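NAD-dependent aldehyde dehydrogenase (PDB 3U4J) probably oxidises aldehydes to carboxylic acids with NAD or NADP as the electron acceptor, as a tetrameric member of the aldehyde dehydrogenase family. Local coordinates at residues Q102-L105 with A106-S110; P116-Q119 with A120-E123; F175-A178 with S179-V182; T203-R206 with L207-A211. All coordinates share one frame; numbering follows the deposited sequence.

Contact 1 of 4, residues Q102-L105 with A106-S110; sequences QEEL and ALIES
Ile108 lies along the carbonyl of Glu104, its CG1 3.3 Å from Glu104 O, while its own N donates to that same oxygen at 3.2 Å. This is one turn of helix 102-113. The neighbouring rungs are Leu107 N to Glu103 O, at 3.1 Å, and Glu109 N to Leu105 O, nearly straight with 167° at the hydrogen. The buried flank is that of Leu105, Ala106 and Glu109. Ala106 is small enough for its CB to sit 3.4 Å from Gln102 O and still meet Ile124 of helix 117-138, and Leu105, with CG anti to its carbonyl carbon (chi1 -62°), carries its methyls to Ile124, Phe175 and Arg206. The Glu109 chain folds back at chi2 (-67°), and its two oxygens are hydrogen-bonded to Phe175 N and Thr203 OG1, so the carboxylate ties this helix to the start of helix 174-187 and to helix 202-214. The flank of Glu103 and Glu104 is looser. These side chains leave the turn, and the nearest side-chain meeting is Glu104 OE2 with Ile108 CD1 at 4.3 Å. Acidic residues suit this more exposed side, where Glu103 pairs with Arg121 and Glu104 with Arg206. Leu107, partly exposed, reaches Ile19 and Leu337 and lies about 7 Å, between side chains, from the calcium ligand Leu17. The hydrogen bonds across the turn are all backbone ones, while the three carboxylates bond to residues of neighbouring helices: the charges of Glu103 and Glu104 are probably offset by Arg121 and Arg206, whereas that of Glu109 is met by two neutral donors.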
loop_
_atom_site.group_PDB
_atom_site.type_symbol
_atom_site.label_atom_id
_atom_site.label_comp_id
_atom_site.label_asym_id
_atom_site.label_seq_id
_atom_site.Cartn_x
_atom_site.Cartn_y
_atom_site.Cartn_z
ATOM N N GLN A 102 -30.378 -15.594 -11.034
ATOM C CA GLN A 102 -30.796 -14.524 -10.114
ATOM C C GLN A 102 -32.233 -14.690 -9.593
ATOM O O GLN A 102 -32.461 -14.556 -8.392
ATOM C CB GLN A 102 -30.609 -13.123 -10.710
ATOM C CG GLN A 102 -31.010 -11.983 -9.743
ATOM C CD GLN A 102 -30.597 -10.603 -10.272
ATOM O OE1 GLN A 102 -30.183 -10.460 -11.428
ATOM N NE2 GLN A 102 -30.692 -9.602 -9.434
ATOM N N GLU A 103 -33.182 -14.958 -10.487
ATOM C CA GLU A 103 -34.599 -15.048 -10.087
ATOM C C GLU A 103 -34.870 -16.257 -9.179
ATOM O O GLU A 103 -35.613 -16.144 -8.192
ATOM C CB GLU A 103 -35.540 -15.057 -11.321
ATOM C CG GLU A 103 -35.656 -13.683 -12.008
ATOM C CD GLU A 103 -36.089 -12.580 -11.035
ATOM O OE1 GLU A 103 -37.134 -12.724 -10.349
ATOM O OE2 GLU A 103 -35.370 -11.560 -10.955
ATOM N N GLU A 104 -34.255 -17.391 -9.523
ATOM C CA GLU A 104 -34.282 -18.598 -8.684
ATOM C C GLU A 104 -33.768 -18.279 -7.273
ATOM O O GLU A 104 -34.394 -18.645 -6.274
ATOM C CB GLU A 104 -33.418 -19.727 -9.278
ATOM C CG GLU A 104 -33.433 -21.042 -8.445
ATOM C CD GLU A 104 -32.260 -22.021 -8.752
ATOM O OE1 GLU A 104 -31.578 -21.884 -9.791
ATOM O OE2 GLU A 104 -32.030 -22.948 -7.936
ATOM N N LEU A 105 -32.612 -17.630 -7.190
ATOM C CA LEU A 105 -31.998 -17.414 -5.880
ATOM C C LEU A 105 -32.793 -16.409 -5.043
ATOM O O LEU A 105 -32.901 -16.546 -3.821
ATOM C CB LEU A 105 -30.536 -16.987 -6.010
ATOM C CG LEU A 105 -29.609 -18.009 -6.679
ATOM C CD1 LEU A 105 -28.318 -17.308 -7.091
ATOM C CD2 LEU A 105 -29.326 -19.167 -5.718
ATOM N N ALA A 106 -33.366 -15.416 -5.713
ATOM C CA ALA A 106 -34.065 -14.333 -5.020
ATOM C C ALA A 106 -35.299 -14.933 -4.374
ATOM O O ALA A 106 -35.657 -14.589 -3.223
ATOM C CB ALA A 106 -34.465 -13.211 -6.014
ATOM N N LEU A 107 -35.954 -15.825 -5.129
ATOM C CA LEU A 107 -37.155 -16.505 -4.629
ATOM C C LEU A 107 -36.870 -17.386 -3.393
ATOM O O LEU A 107 -37.619 -17.352 -2.405
ATOM C CB LEU A 107 -37.857 -17.294 -5.747
ATOM C CG LEU A 107 -39.135 -18.057 -5.310
ATOM C CD1 LEU A 107 -40.246 -17.104 -4.750
ATOM C CD2 LEU A 107 -39.673 -18.909 -6.450
ATOM N N ILE A 108 -35.793 -18.166 -3.443
ATOM C CA ILE A 108 -35.375 -18.964 -2.281
ATOM C C ILE A 108 -35.225 -18.046 -1.042
ATOM O O ILE A 108 -35.828 -18.308 -0.002
ATOM C CB ILE A 108 -34.076 -19.755 -2.566
ATOM C CG1 ILE A 108 -34.288 -20.743 -3.707
ATOM C CG2 ILE A 108 -33.584 -20.556 -1.295
ATOM C CD1 ILE A 108 -32.984 -21.507 -4.047
ATOM N N GLU A 109 -34.459 -16.952 -1.181
ATOM C CA GLU A 109 -34.164 -16.062 -0.059
ATOM C C GLU A 109 -35.458 -15.502 0.480
ATOM O O GLU A 109 -35.637 -15.412 1.684
ATOM C CB GLU A 109 -33.297 -14.850 -0.468
ATOM C CG GLU A 109 -31.802 -15.043 -0.551
ATOM C CD GLU A 109 -31.081 -15.302 0.773
ATOM O OE1 GLU A 109 -30.386 -14.386 1.302
ATOM O OE2 GLU A 109 -31.172 -16.446 1.238
ATOM N N SER A 110 -36.342 -15.094 -0.424
ATOM C CA SER A 110 -37.622 -14.488 -0.039
ATOM C C SER A 110 -38.468 -15.464 0.786
ATOM O O SER A 110 -38.988 -15.127 1.874
ATOM C CB SER A 110 -38.392 -14.054 -1.293
ATOM O OG SER A 110 -39.605 -13.430 -0.941
#

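Contact 2 of 4, residues P116-Q119 with A120-E123; sequences PIAQ and ARGE
Gln119 NE2 donates to Glu123 OE2 at 2.7 Å, one turn further along helix 117-138. The bond is almost straight, 168° at the hydrogen, and lies close to the plane of the amide; it meets the oxygen on its syn side, with the amide and carboxylate planes turned 58° apart. Gln119 starts with CG anti to the backbone N (chi1 174°) and Glu123 with CG anti to the carbonyl carbon; these first torsions send two extended chains obliquely across each other, with NE2 and OE2 at the crossing. Beneath them Glu123 CG rests 3.5 Å from Gln119 O, which accepts from Glu123 N. Shortening Gln119 to an alanine is likely to take the amide donor from Glu123 OE2 and leave the carboxylate held mainly by Lys115. On another side of the turn Arg121 leans back over its predecessors: Ile117 O lies over one face of the guanidinium, toward its rim, and NH1 comes within 3.6 Å of Ala118 CA. Further out, Lys115 forms a salt bridge with Glu123 OE1, while Glu103 and Glu339 take Arg121 NE and NH2. Proline suits the N-cap, where helical bonding does not need the N-H it lacks, and Pro116 O receives Ala120 N at 2.8 Å. Buried Ala120 is small enough to pack beside Glu109. Holding an amide donor and the charge of Lys115, the Glu123 carboxylate is likely to stay ionised.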
loop_
_atom_site.group_PDB
_atom_site.type_symbol
_atom_site.label_atom_id
_atom_site.label_comp_id
_atom_site.label_asym_id
_atom_site.label_seq_id
_atom_site.Cartn_x
_atom_site.Cartn_y
_atom_site.Cartn_z
ATOM N N PRO A 116 -38.670 -9.277 1.407
ATOM C CA PRO A 116 -39.402 -8.832 0.219
ATOM C C PRO A 116 -38.651 -9.217 -1.065
ATOM O O PRO A 116 -37.438 -9.030 -1.141
ATOM C CB PRO A 116 -39.419 -7.314 0.380
ATOM C CG PRO A 116 -39.344 -7.096 1.848
ATOM C CD PRO A 116 -38.421 -8.179 2.349
ATOM N N ILE A 117 -39.382 -9.732 -2.055
ATOM C CA ILE A 117 -38.773 -10.274 -3.281
ATOM C C ILE A 117 -37.949 -9.245 -4.090
ATOM O O ILE A 117 -36.892 -9.567 -4.650
ATOM C CB ILE A 117 -39.789 -11.014 -4.180
ATOM C CG1 ILE A 117 -39.040 -11.712 -5.332
ATOM C CG2 ILE A 117 -40.894 -10.065 -4.699
ATOM C CD1 ILE A 117 -38.438 -13.045 -4.943
ATOM N N ALA A 118 -38.410 -8.003 -4.102
ATOM C CA ALA A 118 -37.667 -6.951 -4.785
ATOM C C ALA A 118 -36.349 -6.686 -4.060
ATOM O O ALA A 118 -35.333 -6.473 -4.710
ATOM C CB ALA A 118 -38.519 -5.654 -4.902
ATOM N N GLN A 119 -36.362 -6.694 -2.725
ATOM C CA GLN A 119 -35.122 -6.563 -1.961
ATOM C C GLN A 119 -34.216 -7.787 -2.191
ATOM O O GLN A 119 -33.009 -7.643 -2.421
ATOM C CB GLN A 119 -35.397 -6.396 -0.472
ATOM C CG GLN A 119 -34.149 -6.393 0.413
ATOM C CD GLN A 119 -34.497 -6.536 1.882
ATOM O OE1 GLN A 119 -35.621 -6.225 2.290
ATOM N NE2 GLN A 119 -33.546 -6.996 2.683
ATOM N N ALA A 120 -34.798 -8.982 -2.109
ATOM C CA ALA A 120 -34.025 -10.210 -2.329
ATOM C C ALA A 120 -33.352 -10.160 -3.693
ATOM O O ALA A 120 -32.182 -10.451 -3.794
ATOM C CB ALA A 120 -34.889 -11.442 -2.198
ATOM N N ARG A 121 -34.084 -9.750 -4.722
ATOM C CA ARG A 121 -33.539 -9.709 -6.078
ATOM C C ARG A 121 -32.330 -8.769 -6.139
ATOM O O ARG A 121 -31.302 -9.132 -6.714
ATOM C CB ARG A 121 -34.624 -9.287 -7.080
ATOM C CG ARG A 121 -34.188 -9.212 -8.536
ATOM C CD ARG A 121 -35.330 -8.659 -9.444
ATOM N NE ARG A 121 -36.475 -9.575 -9.427
ATOM C CZ ARG A 121 -37.638 -9.348 -8.826
ATOM N NH1 ARG A 121 -37.886 -8.197 -8.208
ATOM N NH2 ARG A 121 -38.577 -10.273 -8.878
ATOM N N GLY A 122 -32.457 -7.583 -5.533
ATOM C CA GLY A 122 -31.329 -6.620 -5.451
ATOM C C GLY A 122 -30.135 -7.183 -4.683
ATOM O O GLY A 122 -28.972 -6.960 -5.063
ATOM N N GLU A 123 -30.403 -7.901 -3.598
ATOM C CA GLU A 123 -29.316 -8.577 -2.872
ATOM C C GLU A 123 -28.532 -9.625 -3.671
ATOM O O GLU A 123 -27.306 -9.705 -3.551
ATOM C CB GLU A 123 -29.829 -9.187 -1.578
ATOM C CG GLU A 123 -30.118 -8.148 -0.542
ATOM C CD GLU A 123 -30.661 -8.744 0.755
ATOM O OE1 GLU A 123 -30.521 -9.983 0.992
ATOM O OE2 GLU A 123 -31.237 -7.956 1.542
#

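Contact 3 of 4, residues F175-A178 with S179-V182; sequences FIIA and SERV
Ile177 and Arg181 run side by side from helix 174-187, the helix of the beta-alpha-beta crossover between strands 153-168 and 191-195 in the cofactor-binding type of domain expected for this family. The methyl CG2 of Ile177 lies over one face of the Arg181 guanidinium, 4.0 Å from CZ and offset toward the rim. With CG anti to its carbonyl carbon (chi1 -57°), Arg181 sets CG 3.1 Å from Ile177 O, and the bend at chi2 turns the rest alongside the isoleucine. Glu180 crosses obliquely instead: its extended chain passes Ile176, whose CG2 meets OE2 at 3.5 Å. The other oxygen, OE1, forms a salt bridge with Arg181 NH1 at 2.9 Å, taken on its anti side, while Thr247 receives NH2, so this buried charge is matched by an acid next door and a hydroxyl beyond. Isoleucines suit the place because their CG2 methyls lie against the guanidinium of Arg181 and the carboxylate of Glu180. On another side of the helix, Ser179 OG stands over one face of the Phe175 ring near its rim, and the ring packs against Ile124 and Leu207. The helix is irregular here, since Ala178 O accepts from both Val182 N, at 2.7 Å, and Arg181 N, the latter well above the carbonyl plane. A serine fits one turn beyond Phe175: Ser179 N and Ser179 OG, each 3.0 Å from Phe175 O, grip that oxygen from opposite faces of its carbonyl plane.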
loop_
_atom_site.group_PDB
_atom_site.type_symbol
_atom_site.label_atom_id
_atom_site.label_comp_id
_atom_site.label_asym_id
_atom_site.label_seq_id
_atom_site.Cartn_x
_atom_site.Cartn_y
_atom_site.Cartn_z
ATOM N N PHE A 175 -27.414 -14.969 1.975
ATOM C CA PHE A 175 -26.632 -15.007 0.749
ATOM C C PHE A 175 -25.554 -13.935 0.797
ATOM O O PHE A 175 -24.403 -14.148 0.360
ATOM C CB PHE A 175 -27.524 -14.874 -0.498
ATOM C CG PHE A 175 -26.911 -15.472 -1.758
ATOM C CD1 PHE A 175 -26.694 -16.851 -1.864
ATOM C CD2 PHE A 175 -26.588 -14.670 -2.848
ATOM C CE1 PHE A 175 -26.179 -17.415 -3.025
ATOM C CE2 PHE A 175 -26.034 -15.233 -4.038
ATOM C CZ PHE A 175 -25.843 -16.580 -4.125
ATOM N N ILE A 176 -25.936 -12.767 1.319
ATOM C CA ILE A 176 -25.004 -11.648 1.420
ATOM C C ILE A 176 -23.804 -11.996 2.259
ATOM O O ILE A 176 -22.656 -11.772 1.846
ATOM C CB ILE A 176 -25.697 -10.372 1.967
ATOM C CG1 ILE A 176 -26.593 -9.762 0.874
ATOM C CG2 ILE A 176 -24.661 -9.382 2.485
ATOM C CD1 ILE A 176 -25.901 -8.727 -0.005
ATOM N N ILE A 177 -24.049 -12.546 3.444
ATOM C CA ILE A 177 -22.956 -12.802 4.367
ATOM C C ILE A 177 -22.044 -13.897 3.821
ATOM O O ILE A 177 -20.822 -13.801 3.946
ATOM C CB ILE A 177 -23.465 -13.005 5.833
ATOM C CG1 ILE A 177 -24.029 -11.631 6.301
ATOM C CG2 ILE A 177 -22.313 -13.359 6.783
ATOM C CD1 ILE A 177 -25.030 -11.688 7.398
ATOM N N ALA A 178 -22.623 -14.919 3.198
ATOM C CA ALA A 178 -21.781 -15.939 2.542
ATOM C C ALA A 178 -20.867 -15.259 1.497
ATOM O O ALA A 178 -19.644 -15.533 1.434
ATOM C CB ALA A 178 -22.646 -16.982 1.891
ATOM N N SER A 179 -21.471 -14.351 0.722
ATOM C CA SER A 179 -20.794 -13.657 -0.352
ATOM C C SER A 179 -19.798 -12.582 0.125
ATOM O O SER A 179 -18.909 -12.194 -0.634
ATOM C CB SER A 179 -21.814 -13.058 -1.324
ATOM O OG SER A 179 -22.525 -14.080 -1.997
ATOM N N GLU A 180 -19.943 -12.104 1.367
ATOM C CA GLU A 180 -18.932 -11.209 1.988
ATOM C C GLU A 180 -17.782 -11.986 2.639
ATOM O O GLU A 180 -16.811 -11.390 3.079
ATOM C CB GLU A 180 -19.540 -10.352 3.107
ATOM C CG GLU A 180 -20.624 -9.375 2.742
ATOM C CD GLU A 180 -21.193 -8.677 4.001
ATOM O OE1 GLU A 180 -20.914 -9.122 5.155
ATOM O OE2 GLU A 180 -21.939 -7.689 3.828
ATOM N N ARG A 181 -17.908 -13.302 2.763
ATOM C CA ARG A 181 -16.896 -14.105 3.499
ATOM C C ARG A 181 -16.210 -15.121 2.587
ATOM O O ARG A 181 -14.994 -15.112 2.466
ATOM C CB ARG A 181 -17.527 -14.872 4.672
ATOM C CG ARG A 181 -18.264 -13.984 5.699
ATOM C CD ARG A 181 -17.317 -13.146 6.580
ATOM N NE ARG A 181 -18.138 -12.440 7.566
ATOM C CZ ARG A 181 -18.843 -11.343 7.321
ATOM N NH1 ARG A 181 -18.767 -10.732 6.139
ATOM N NH2 ARG A 181 -19.630 -10.844 8.267
ATOM N N VAL A 182 -16.992 -16.011 1.980
ATOM C CA VAL A 182 -16.435 -17.094 1.163
ATOM C C VAL A 182 -15.456 -16.598 0.077
ATOM O O VAL A 182 -14.349 -17.113 -0.019
ATOM C CB VAL A 182 -17.549 -18.023 0.570
ATOM C CG1 VAL A 182 -16.976 -19.035 -0.459
ATOM C CG2 VAL A 182 -18.313 -18.763 1.701
#

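Contact 4 of 4, residues T203-R206 with L207-A211; sequences TSIR and LAELA
Arg206 NH1 donates to Glu209 OE1 at 2.9 Å, a salt bridge between residues three apart on one helix. The oxygen offers its anti lone pair, and Glu209 OE1 lies 18° out of the guanidinium plane; the planes of guanidinium and carboxylate stand 52° apart, and only NH1 bonds to OE1, not a flat two-bond pair. Arg206 reaches it by curling, bent at chi2 (-65°), which lays CD 3.3 Å from Glu209 OE1, and again at chi3, which turns the guanidinium back. The remaining guanidinium nitrogens have partners elsewhere: NE pairs with Glu104 of helix 102-113, and NH2 is also hydrogen-bonded beyond this turn, while passing Leu210 CD2 at 4.0 Å. Glu209 OE2 lies against Ile205 CG2, 3.5 Å away, the two side chains running alongside each other. Were Glu209 a lysine, Arg206 NH1 would probably lose its carboxylate mate and face a like charge instead. All of this rides on helix 202-214, which links strands 191-195 and 221-223 in a beta-alpha-beta unit, with Ile205 and Ala208 packed on Val223 and Leu207 on Phe221 and Phe175. Hydrophobic side chains suit that inner face, the charged pair the partly exposed one. The backbone acceptors are satisfied in helical order: Thr203 O by Leu207 N at 2.8 Å, Ser204 O by Ala208 N, Ile205 O by Glu209 N, and Arg206 O by Leu210 N at 2.8 Å. The buried hydroxyl of Thr203 is hydrogen-bonded through OG1 to Glu109 OE2.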
loop_
_atom_site.group_PDB
_atom_site.type_symbol
_atom_site.label_atom_id
_atom_site.label_comp_id
_atom_site.label_asym_id
_atom_site.label_seq_id
_atom_site.Cartn_x
_atom_site.Cartn_y
_atom_site.Cartn_z
ATOM N N THR A 203 -30.215 -20.873 -0.082
ATOM C CA THR A 203 -29.292 -20.146 -0.992
ATOM C C THR A 203 -27.813 -20.495 -0.777
ATOM O O THR A 203 -27.027 -20.440 -1.732
ATOM C CB THR A 203 -29.508 -18.603 -1.026
ATOM O OG1 THR A 203 -29.277 -18.070 0.264
ATOM C CG2 THR A 203 -30.893 -18.275 -1.487
ATOM N N SER A 204 -27.432 -20.884 0.447
ATOM C CA SER A 204 -26.037 -21.235 0.732
ATOM C C SER A 204 -25.603 -22.569 0.130
ATOM O O SER A 204 -24.467 -22.729 -0.281
ATOM C CB SER A 204 -25.778 -21.227 2.251
ATOM O OG SER A 204 -26.012 -19.896 2.729
ATOM N N ILE A 205 -26.516 -23.529 0.101
ATOM C CA ILE A 205 -26.265 -24.806 -0.530
ATOM C C ILE A 205 -26.218 -24.553 -2.037
ATOM O O ILE A 205 -25.322 -25.053 -2.732
ATOM C CB ILE A 205 -27.401 -25.822 -0.168
ATOM C CG1 ILE A 205 -27.182 -26.367 1.251
ATOM C CG2 ILE A 205 -27.476 -26.946 -1.192
ATOM C CD1 ILE A 205 -28.437 -27.041 1.844
ATOM N N ARG A 206 -27.163 -23.767 -2.541
ATOM C CA ARG A 206 -27.103 -23.403 -3.963
ATOM C C ARG A 206 -25.778 -22.716 -4.322
ATOM O O ARG A 206 -25.209 -22.988 -5.379
ATOM C CB ARG A 206 -28.311 -22.548 -4.445
ATOM C CG ARG A 206 -29.659 -23.268 -4.489
ATOM C CD ARG A 206 -29.723 -24.404 -5.506
ATOM N NE ARG A 206 -29.764 -23.904 -6.885
ATOM C CZ ARG A 206 -28.865 -24.198 -7.829
ATOM N NH1 ARG A 206 -27.844 -25.003 -7.568
ATOM N NH2 ARG A 206 -28.997 -23.695 -9.054
ATOM N N LEU A 207 -25.275 -21.850 -3.444
ATOM C CA LEU A 207 -24.007 -21.151 -3.743
ATOM C C LEU A 207 -22.858 -22.158 -3.863
ATOM O O LEU A 207 -22.022 -22.036 -4.770
ATOM C CB LEU A 207 -23.689 -20.093 -2.674
ATOM C CG LEU A 207 -22.478 -19.190 -2.813
ATOM C CD1 LEU A 207 -22.478 -18.432 -4.164
ATOM C CD2 LEU A 207 -22.446 -18.181 -1.645
ATOM N N ALA A 208 -22.826 -23.150 -2.961
ATOM C CA ALA A 208 -21.793 -24.200 -3.027
ATOM C C ALA A 208 -21.953 -25.028 -4.303
ATOM O O ALA A 208 -20.962 -25.485 -4.882
ATOM C CB ALA A 208 -21.850 -25.109 -1.803
ATOM N N GLU A 209 -23.200 -25.229 -4.713
ATOM C CA GLU A 209 -23.486 -25.976 -5.942
ATOM C C GLU A 209 -23.046 -25.180 -7.171
ATOM O O GLU A 209 -22.527 -25.748 -8.131
ATOM C CB GLU A 209 -24.967 -26.387 -6.007
ATOM C CG GLU A 209 -25.337 -27.387 -4.879
ATOM C CD GLU A 209 -26.826 -27.738 -4.841
ATOM O OE1 GLU A 209 -27.655 -27.026 -5.457
ATOM O OE2 GLU A 209 -27.191 -28.721 -4.165
ATOM N N LEU A 210 -23.227 -23.864 -7.129
ATOM C CA LEU A 210 -22.691 -23.003 -8.213
ATOM C C LEU A 210 -21.165 -23.042 -8.282
ATOM O O LEU A 210 -20.595 -23.098 -9.382
ATOM C CB LEU A 210 -23.190 -21.565 -8.094
ATOM C CG LEU A 210 -24.713 -21.398 -8.126
ATOM C CD1 LEU A 210 -25.094 -19.920 -8.108
ATOM C CD2 LEU A 210 -25.315 -22.088 -9.328
ATOM N N ALA A 211 -20.494 -23.016 -7.129
ATOM C CA ALA A 211 -19.034 -23.183 -7.117
ATOM C C ALA A 211 -18.617 -24.513 -7.759
ATOM O O ALA A 211 -17.643 -24.582 -8.549
ATOM C CB ALA A 211 -18.451 -23.061 -5.659
#

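How the contacts relate
Along the chain the four contacts follow in series, each one turn of a different helix: 102-113, 117-138, 174-187 and 202-214. The first two helices are consecutive, and contacts 1 and 2 have centres about 8 Å apart; contacts 3 and 4, with centres about 11 Å apart, sit on successive crossover helices joined to the same mixed sheet through strand 191-195. Contact 1 touches each of the others, its centre about 15 Å from that of contact 3 and 12 Å from that of contact 4. Contacts 2 and 4 do not meet, their nearest atoms about 8 Å apart. The helical pair 102-113 and 117-138 is thereby fastened onto the sheet's crossover helices within one subunit.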